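Local coordinates for amino acid ABC transporter, periplasmic amino acid-binding protein (Brucella ovis, PDB 4Z9N), which binds glutathione between its lobes and probably delivers small amino-acid-like solutes to an ABC transporter of the inner membrane, at residues Val46-Ala51 with Gly290-Ile295; Val52-Ala55 with Asp59-Lys62; Ala172-Arg177 with Ala194-Asp199. One frame throughout, in Å; residues are numbered along the deposited sequence.

Interaction 1: residues Val46-Ala51 with Gly290-Ile295; sequences VDYCRA and GNYGEI
In the helical layer of the lobe that carries the parallel sheet of strands 63-67, 21-25 and 84-85, helix 44-57 packs against the first turn of helix 292-299 through two pairs of side chains, Asp47 with Ile295 and Tyr48 with Tyr292. The backbones come nearest at Asp47 and Ile295, whose CA atoms are 6.7 Å apart. There the methylene of Asp47 rather than its carboxylate does the packing: CB lies 3.7 Å from CG2 of Ile295, and the two side chains run past each other in opposite directions. The carboxylate still has work to do, because OD1 receives a salt bridge from Arg298 and a hydrogen bond from Asn299 ND2, both of helix 292-299, one turn beyond Ile295. A single aspartate thus offers carbon to the isoleucine and a charged acceptor to the residues beyond.

Family 3 solute-binding proteins have two lobes, and in the one that holds this contact helices 281-289 and 292-299, late in the chain, pack on helix 44-57. The tyrosines meet at the edge of a ring. Tyr48 OH lies in the plane of the Tyr292 ring, 3.1 Å from its CD1, while each hydroxyl finds its own partner, His232 for Tyr48 and the carbonyl of Asn107 for Tyr292. Buried tyrosine suits both places, giving an apolar ring for packing and a hydroxyl that can find a hydrogen-bond partner in the interior. With CG anti to the backbone N (chi1 -179°), the Tyr292 ring is sent out toward Tyr48. The start of its helix is closed by Asn291 and Glu294 as a capping box. Asn291 OD1 accepts from Glu294 N at 3.0 Å, and Glu294 OE2 accepts in return from Asn291 N, also at 3.0 Å.

Interaction 2: residues Val52-Ala55 with Asp59-Lys62; sequences VASA and DPTK
Ser54 and Pro60 meet with the serine hydroxyl laid against the proline ring, Ser54 OG lying 3.4 Å from Pro60 CB. The serine torsion explains the approach: OG stands anti to the carbonyl carbon (chi1 -50°), where it bonds back to the carbonyl of Arg50 one turn earlier, with the proline carbons lying beside it. The backbones are close here, the CA atoms of Ser54 and Pro60 being 4.7 Å apart. Ala53, the neighbouring residue of the helix, points its methyl toward the turn and meets backbone rather than side chains, with CB 3.8 Å from Lys62 O and nearly as close to Asp59 O. A small residue suits a place faced by two carbonyl oxygens.

The loop that brings the chain from helix 44-57 into strand 63-67 contains a type I beta turn from Asp59 to Lys62, and proline fits its second position because the phi of -69° matches its ring. The Asp59 side chain leaves the backbone away from the helix, and its carboxylate serves the turn. Its OD1 takes Thr61 N at 2.9 Å, forming an Asx turn, and Thr61 OG1 at 2.6 Å, both donors arriving from the same face of the carboxylate plane.

No hydrogen bond joins Val52-Ala55 to Asp59-Lys62, though Arg50 NH1, one turn earlier, probably bonds Pro60 O; the turn holds its shape largely through its own polar bonds.

Interaction 3: residues Ala172-Arg177 with Ala194-Asp199; sequences AYDSGR and ALANPD
Asp174 reaches across Leu195 to the loop backbone, its carboxylate passing alongside the leucine CB while OD2 accepts a hydrogen bond from Ala196 N. This joins the last turn of helix 166-174 to the loop that leads from helix 185-192 into strand 201-203, in the lobe built on the mixed sheet. From Ala196 N to Asp174 OD2 the distance is 2.9 Å, and the bond is nearly straight, at 164°. It meets OD2 on the syn side, 17° out of the carboxylate plane. The first torsion (chi1 -153°) sets CG roughly opposite the backbone N, which extends the carboxylate from the helix to the loop. An aspartate is suited to this place because its two oxygens can serve successive amides: OD2 takes that of Ala196 directly, and OD1 reaches that of Asn197 through a water. The side chain of the exposed Ala196 adds a methyl beside OD2.

The helix finishes in a Schellman motif, in which Gly176 adopts positive phi and returns its N-H to Tyr173 O. Such a conformation is easy for a residue without a side chain.

Next to these polar bonds the contact becomes apolar. Leu195 sets CD1 against the ring of Tyr173, the two side chains crossing at about a right angle. The ring is further positioned by His201 of strand 201-203, which bonds to the Tyr173 hydroxyl and meets the ring itself. The leucine methyl comes to the ring edge, in its plane, with CD1 3.5 Å from Tyr173 CE2.

Interactions 1 and 2 share helix 44-57 and touch: Arg50 NH1, from the helix in 46-51, lies 3.0 Å from Pro60 O in the turn 59-62, a probable hydrogen bond. Interaction 3 belongs to the other lobe, its centre about 30 Å from that of interaction 1. All the touching residues of interaction 1 are buried, and it packs carbon and rings while its polar ends find partners elsewhere; interactions 2 and 3 are only partly buried. Interaction 2 joins neighbours in the chain without a bond across, whereas interaction 3 adds a direct and a water-bridged hydrogen bond to an apolar pair.

Interaction 1: residues Val46-Ala51 with Gly290-Ile295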
loop_
_atom_site.group_PDB
_atom_site.type_symbol
_atom_site.label_atom_id
_atom_site.label_comp_id
_atom_site.label_asym_id
_atom_site.label_seq_id
_atom_site.Cartn_x
_atom_site.Cartn_y
_atom_site.Cartn_z
ATOM N N VAL D 46 -14.855 10.881 8.147
ATOM C CA VAL D 46 -14.826 12.207 8.763
ATOM C C VAL D 46 -13.624 12.356 9.703
ATOM O O VAL D 46 -12.913 13.369 9.665
ATOM C CB VAL D 46 -16.138 12.503 9.506
ATOM C CG1 VAL D 46 -15.954 13.654 10.502
ATOM C CG2 VAL D 46 -17.243 12.834 8.485
ATOM N N ASP D 47 -13.382 11.349 10.543
ATOM C CA ASP D 47 -12.268 11.448 11.484
ATOM C C ASP D 47 -10.923 11.500 10.745
ATOM O O ASP D 47 -9.969 12.124 11.217
ATOM C CB ASP D 47 -12.257 10.281 12.488
ATOM C CG ASP D 47 -13.245 10.472 13.634
ATOM O OD1 ASP D 47 -13.520 9.478 14.339
ATOM O OD2 ASP D 47 -13.768 11.599 13.814
ATOM N N TYR D 48 -10.842 10.841 9.594
ATOM C CA TYR D 48 -9.622 10.902 8.787
ATOM C C TYR D 48 -9.386 12.337 8.315
ATOM O O TYR D 48 -8.256 12.819 8.315
ATOM C CB TYR D 48 -9.698 9.940 7.588
ATOM C CG TYR D 48 -8.776 8.749 7.757
ATOM C CD1 TYR D 48 -9.156 7.653 8.535
ATOM C CD2 TYR D 48 -7.508 8.741 7.188
ATOM C CE1 TYR D 48 -8.307 6.579 8.719
ATOM C CE2 TYR D 48 -6.640 7.663 7.385
ATOM C CZ TYR D 48 -7.055 6.592 8.148
ATOM O OH TYR D 48 -6.206 5.517 8.325
ATOM N N CYS D 49 -10.455 13.011 7.906
ATOM C CA CYS D 49 -10.374 14.434 7.558
ATOM C C CYS D 49 -9.883 15.258 8.728
ATOM O O CYS D 49 -9.020 16.130 8.583
ATOM C CB CYS D 49 -11.728 14.977 7.128
ATOM S SG CYS D 49 -12.399 14.224 5.657
ATOM N N ARG D 50 -10.458 14.987 9.892
ATOM C CA ARG D 50 -10.069 15.709 11.090
ATOM C C ARG D 50 -8.626 15.392 11.470
ATOM O O ARG D 50 -7.951 16.216 12.093
ATOM C CB ARG D 50 -11.004 15.385 12.255
ATOM C CG ARG D 50 -12.476 15.726 12.000
ATOM C CD ARG D 50 -13.234 15.851 13.325
ATOM N NE ARG D 50 -14.662 16.038 13.108
ATOM C CZ ARG D 50 -15.233 17.212 12.848
ATOM N NH1 ARG D 50 -14.506 18.317 12.772
ATOM N NH2 ARG D 50 -16.542 17.277 12.653
ATOM N N ALA D 51 -8.158 14.200 11.115
ATOM C CA ALA D 51 -6.765 13.835 11.396
ATOM C C ALA D 51 -5.800 14.719 10.598
ATOM O O ALA D 51 -4.773 15.170 11.118
ATOM C CB ALA D 51 -6.507 12.335 11.087
ATOM N N GLY D 290 -7.195 10.382 18.004
ATOM C CA GLY D 290 -6.726 9.086 18.474
ATOM C C GLY D 290 -6.056 8.297 17.357
ATOM O O GLY D 290 -5.889 8.814 16.251
ATOM N N ASN D 291 -5.673 7.045 17.620
ATOM C CA ASN D 291 -4.981 6.267 16.580
ATOM C C ASN D 291 -5.972 5.560 15.642
ATOM O O ASN D 291 -7.193 5.669 15.810
ATOM C CB ASN D 291 -3.989 5.253 17.201
ATOM C CG ASN D 291 -4.671 4.114 17.973
ATOM O OD1 ASN D 291 -5.657 3.520 17.527
ATOM N ND2 ASN D 291 -4.104 3.777 19.130
ATOM N N TYR D 292 -5.442 4.828 14.666
ATOM C CA TYR D 292 -6.280 4.154 13.670
ATOM C C TYR D 292 -7.342 3.254 14.316
ATOM O O TYR D 292 -8.495 3.250 13.905
ATOM C CB TYR D 292 -5.425 3.311 12.723
ATOM C CG TYR D 292 -6.243 2.624 11.657
ATOM C CD1 TYR D 292 -6.553 3.276 10.465
ATOM C CD2 TYR D 292 -6.707 1.329 11.831
ATOM C CE1 TYR D 292 -7.300 2.653 9.479
ATOM C CE2 TYR D 292 -7.471 0.700 10.848
ATOM C CZ TYR D 292 -7.757 1.366 9.680
ATOM O OH TYR D 292 -8.505 0.722 8.713
ATOM N N GLY D 293 -6.931 2.476 15.317
ATOM C CA GLY D 293 -7.842 1.541 15.956
ATOM C C GLY D 293 -8.948 2.262 16.690
ATOM O O GLY D 293 -10.095 1.804 16.738
ATOM N N GLU D 294 -8.597 3.400 17.284
ATOM C CA GLU D 294 -9.583 4.195 17.988
ATOM C C GLU D 294 -10.612 4.787 17.025
ATOM O O GLU D 294 -11.800 4.836 17.353
ATOM C CB GLU D 294 -8.904 5.292 18.795
ATOM C CG GLU D 294 -7.977 4.761 19.888
ATOM C CD GLU D 294 -7.490 5.867 20.782
ATOM O OE1 GLU D 294 -8.166 6.149 21.810
ATOM O OE2 GLU D 294 -6.443 6.466 20.461
ATOM N N ILE D 295 -10.161 5.212 15.844
ATOM C CA ILE D 295 -11.060 5.727 14.819
ATOM C C ILE D 295 -11.974 4.609 14.343
ATOM O O ILE D 295 -13.179 4.808 14.178
ATOM C CB ILE D 295 -10.275 6.339 13.636
ATOM C CG1 ILE D 295 -9.501 7.579 14.093
ATOM C CG2 ILE D 295 -11.206 6.693 12.482
ATOM C CD1 ILE D 295 -8.520 8.087 13.037
#

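Interaction 2: residues Val52-Ala55 with Asp59-Lys62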
loop_
_atom_site.group_PDB
_atom_site.type_symbol
_atom_site.label_atom_id
_atom_site.label_comp_id
_atom_site.label_asym_id
_atom_site.label_seq_id
_atom_site.Cartn_x
_atom_site.Cartn_y
_atom_site.Cartn_z
ATOM N N VAL D 52 -6.134 14.970 9.339
ATOM C CA VAL D 52 -5.318 15.837 8.506
ATOM C C VAL D 52 -5.368 17.261 9.042
ATOM O O VAL D 52 -4.342 17.933 9.127
ATOM C CB VAL D 52 -5.767 15.769 7.045
ATOM C CG1 VAL D 52 -4.993 16.752 6.190
ATOM C CG2 VAL D 52 -5.579 14.344 6.526
ATOM N N ALA D 53 -6.558 17.712 9.429
ATOM C CA ALA D 53 -6.681 19.033 10.016
ATOM C C ALA D 53 -5.857 19.143 11.300
ATOM O O ALA D 53 -5.262 20.196 11.576
ATOM C CB ALA D 53 -8.145 19.361 10.283
ATOM N N SER D 54 -5.813 18.070 12.085
ATOM C CA SER D 54 -5.037 18.112 13.329
ATOM C C SER D 54 -3.542 18.163 13.037
ATOM O O SER D 54 -2.805 18.908 13.668
ATOM C CB SER D 54 -5.354 16.913 14.226
ATOM O OG SER D 54 -6.747 16.746 14.409
ATOM N N ALA D 55 -3.105 17.372 12.063
ATOM C CA ALA D 55 -1.713 17.399 11.622
ATOM C C ALA D 55 -1.232 18.800 11.265
ATOM O O ALA D 55 -0.078 19.158 11.503
ATOM C CB ALA D 55 -1.530 16.466 10.418
ATOM N N ASP D 59 -5.852 21.239 15.526
ATOM C CA ASP D 59 -7.246 21.458 15.892
ATOM C C ASP D 59 -8.109 20.675 14.904
ATOM O O ASP D 59 -8.192 21.049 13.748
ATOM C CB ASP D 59 -7.573 22.961 15.858
ATOM C CG ASP D 59 -9.006 23.283 16.279
ATOM O OD1 ASP D 59 -9.859 22.372 16.339
ATOM O OD2 ASP D 59 -9.285 24.477 16.540
ATOM N N PRO D 60 -8.754 19.593 15.366
ATOM C CA PRO D 60 -9.556 18.732 14.477
ATOM C C PRO D 60 -10.838 19.391 13.951
ATOM O O PRO D 60 -11.534 18.774 13.131
ATOM C CB PRO D 60 -9.906 17.531 15.367
ATOM C CG PRO D 60 -9.779 18.050 16.787
ATOM C CD PRO D 60 -8.706 19.090 16.753
ATOM N N THR D 61 -11.144 20.606 14.403
ATOM C CA THR D 61 -12.355 21.286 13.956
ATOM C C THR D 61 -12.055 22.349 12.903
ATOM O O THR D 61 -12.956 23.037 12.443
ATOM C CB THR D 61 -13.100 21.946 15.136
ATOM O OG1 THR D 61 -12.305 23.014 15.662
ATOM C CG2 THR D 61 -13.355 20.931 16.249
ATOM N N LYS D 62 -10.788 22.488 12.532
ATOM C CA LYS D 62 -10.381 23.432 11.489
ATOM C C LYS D 62 -10.600 22.812 10.113
ATOM O O LYS D 62 -9.669 22.658 9.316
ATOM C CB LYS D 62 -8.913 23.837 11.674
ATOM C CG LYS D 62 -8.630 24.695 12.917
ATOM C CD LYS D 62 -9.222 26.075 12.772
ATOM C CE LYS D 62 -8.880 26.976 13.967
ATOM N NZ LYS D 62 -7.412 27.197 14.125
#

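Interaction 3: residues Ala172-Arg177 with Ala194-Asp199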
loop_
_atom_site.group_PDB
_atom_site.type_symbol
_atom_site.label_atom_id
_atom_site.label_comp_id
_atom_site.label_asym_id
_atom_site.label_seq_id
_atom_site.Cartn_x
_atom_site.Cartn_y
_atom_site.Cartn_z
ATOM N N ALA D 172 -36.271 2.642 -2.165
ATOM C CA ALA D 172 -36.764 1.646 -3.113
ATOM C C ALA D 172 -36.501 0.222 -2.629
ATOM O O ALA D 172 -37.299 -0.687 -2.877
ATOM C CB ALA D 172 -36.131 1.860 -4.462
ATOM N N TYR D 173 -35.370 0.034 -1.952
ATOM C CA TYR D 173 -35.036 -1.256 -1.361
ATOM C C TYR D 173 -35.939 -1.563 -0.164
ATOM O O TYR D 173 -36.502 -2.654 -0.064
ATOM C CB TYR D 173 -33.568 -1.288 -0.925
ATOM C CG TYR D 173 -33.201 -2.503 -0.096
ATOM C CD1 TYR D 173 -33.209 -3.778 -0.651
ATOM C CD2 TYR D 173 -32.838 -2.369 1.239
ATOM C CE1 TYR D 173 -32.879 -4.887 0.109
ATOM C CE2 TYR D 173 -32.498 -3.465 1.998
ATOM C CZ TYR D 173 -32.520 -4.720 1.437
ATOM O OH TYR D 173 -32.191 -5.811 2.214
ATOM N N ASP D 174 -36.058 -0.600 0.742
ATOM C CA ASP D 174 -36.794 -0.821 1.982
ATOM C C ASP D 174 -38.279 -1.035 1.711
ATOM O O ASP D 174 -38.943 -1.822 2.396
ATOM C CB ASP D 174 -36.597 0.360 2.936
ATOM C CG ASP D 174 -36.736 -0.045 4.389
ATOM O OD1 ASP D 174 -36.776 -1.268 4.645
ATOM O OD2 ASP D 174 -36.774 0.845 5.267
ATOM N N SER D 175 -38.795 -0.342 0.705
ATOM C CA SER D 175 -40.217 -0.416 0.383
ATOM C C SER D 175 -40.551 -1.753 -0.267
ATOM O O SER D 175 -41.715 -2.147 -0.344
ATOM C CB SER D 175 -40.611 0.725 -0.545
ATOM O OG SER D 175 -40.064 0.510 -1.834
ATOM N N GLY D 176 -39.522 -2.447 -0.741
ATOM C CA GLY D 176 -39.717 -3.733 -1.382
ATOM C C GLY D 176 -39.800 -3.648 -2.894
ATOM O O GLY D 176 -39.975 -4.661 -3.568
ATOM N N ARG D 177 -39.674 -2.438 -3.432
ATOM C CA ARG D 177 -39.605 -2.262 -4.879
ATOM C C ARG D 177 -38.386 -2.995 -5.465
ATOM O O ARG D 177 -38.435 -3.490 -6.588
ATOM C CB ARG D 177 -39.568 -0.776 -5.243
ATOM N N ALA D 194 -30.195 2.403 8.748
ATOM C CA ALA D 194 -31.074 3.525 8.413
ATOM C C ALA D 194 -32.443 3.044 7.959
ATOM O O ALA D 194 -33.332 3.846 7.676
ATOM C CB ALA D 194 -30.432 4.399 7.332
ATOM N N LEU D 195 -32.612 1.729 7.894
ATOM C CA LEU D 195 -33.832 1.143 7.358
ATOM C C LEU D 195 -34.876 1.021 8.465
ATOM O O LEU D 195 -34.554 1.144 9.648
ATOM C CB LEU D 195 -33.538 -0.218 6.731
ATOM C CG LEU D 195 -32.487 -0.174 5.611
ATOM C CD1 LEU D 195 -32.373 -1.513 4.932
ATOM C CD2 LEU D 195 -32.849 0.907 4.591
ATOM N N ALA D 196 -36.122 0.777 8.073
ATOM C CA ALA D 196 -37.226 0.726 9.033
ATOM C C ALA D 196 -37.001 -0.346 10.094
ATOM O O ALA D 196 -37.165 -0.086 11.287
ATOM C CB ALA D 196 -38.539 0.486 8.312
ATOM N N ASN D 197 -36.624 -1.546 9.661
ATOM C CA ASN D 197 -36.335 -2.652 10.579
ATOM C C ASN D 197 -34.987 -3.316 10.282
ATOM O O ASN D 197 -34.945 -4.376 9.653
ATOM C CB ASN D 197 -37.437 -3.706 10.513
ATOM C CG ASN D 197 -38.788 -3.162 10.908
ATOM O OD1 ASN D 197 -39.098 -3.046 12.094
ATOM N ND2 ASN D 197 -39.594 -2.802 9.915
ATOM N N PRO D 198 -33.889 -2.707 10.757
ATOM C CA PRO D 198 -32.532 -3.187 10.472
ATOM C C PRO D 198 -32.348 -4.692 10.678
ATOM O O PRO D 198 -31.691 -5.323 9.859
ATOM C CB PRO D 198 -31.679 -2.391 11.462
ATOM C CG PRO D 198 -32.421 -1.099 11.595
ATOM C CD PRO D 198 -33.869 -1.491 11.591
ATOM N N ASP D 199 -32.954 -5.252 11.727
ATOM C CA ASP D 199 -32.757 -6.663 12.079
ATOM C C ASP D 199 -33.263 -7.673 11.049
ATOM O O ASP D 199 -32.852 -8.831 11.062
ATOM C CB ASP D 199 -33.428 -6.961 13.427
ATOM C CG ASP D 199 -32.639 -6.420 14.602
ATOM O OD1 ASP D 199 -31.475 -6.013 14.403
ATOM O OD2 ASP D 199 -33.179 -6.408 15.730
HETATM O O HOH W 1 -36.687 -2.509 6.872
#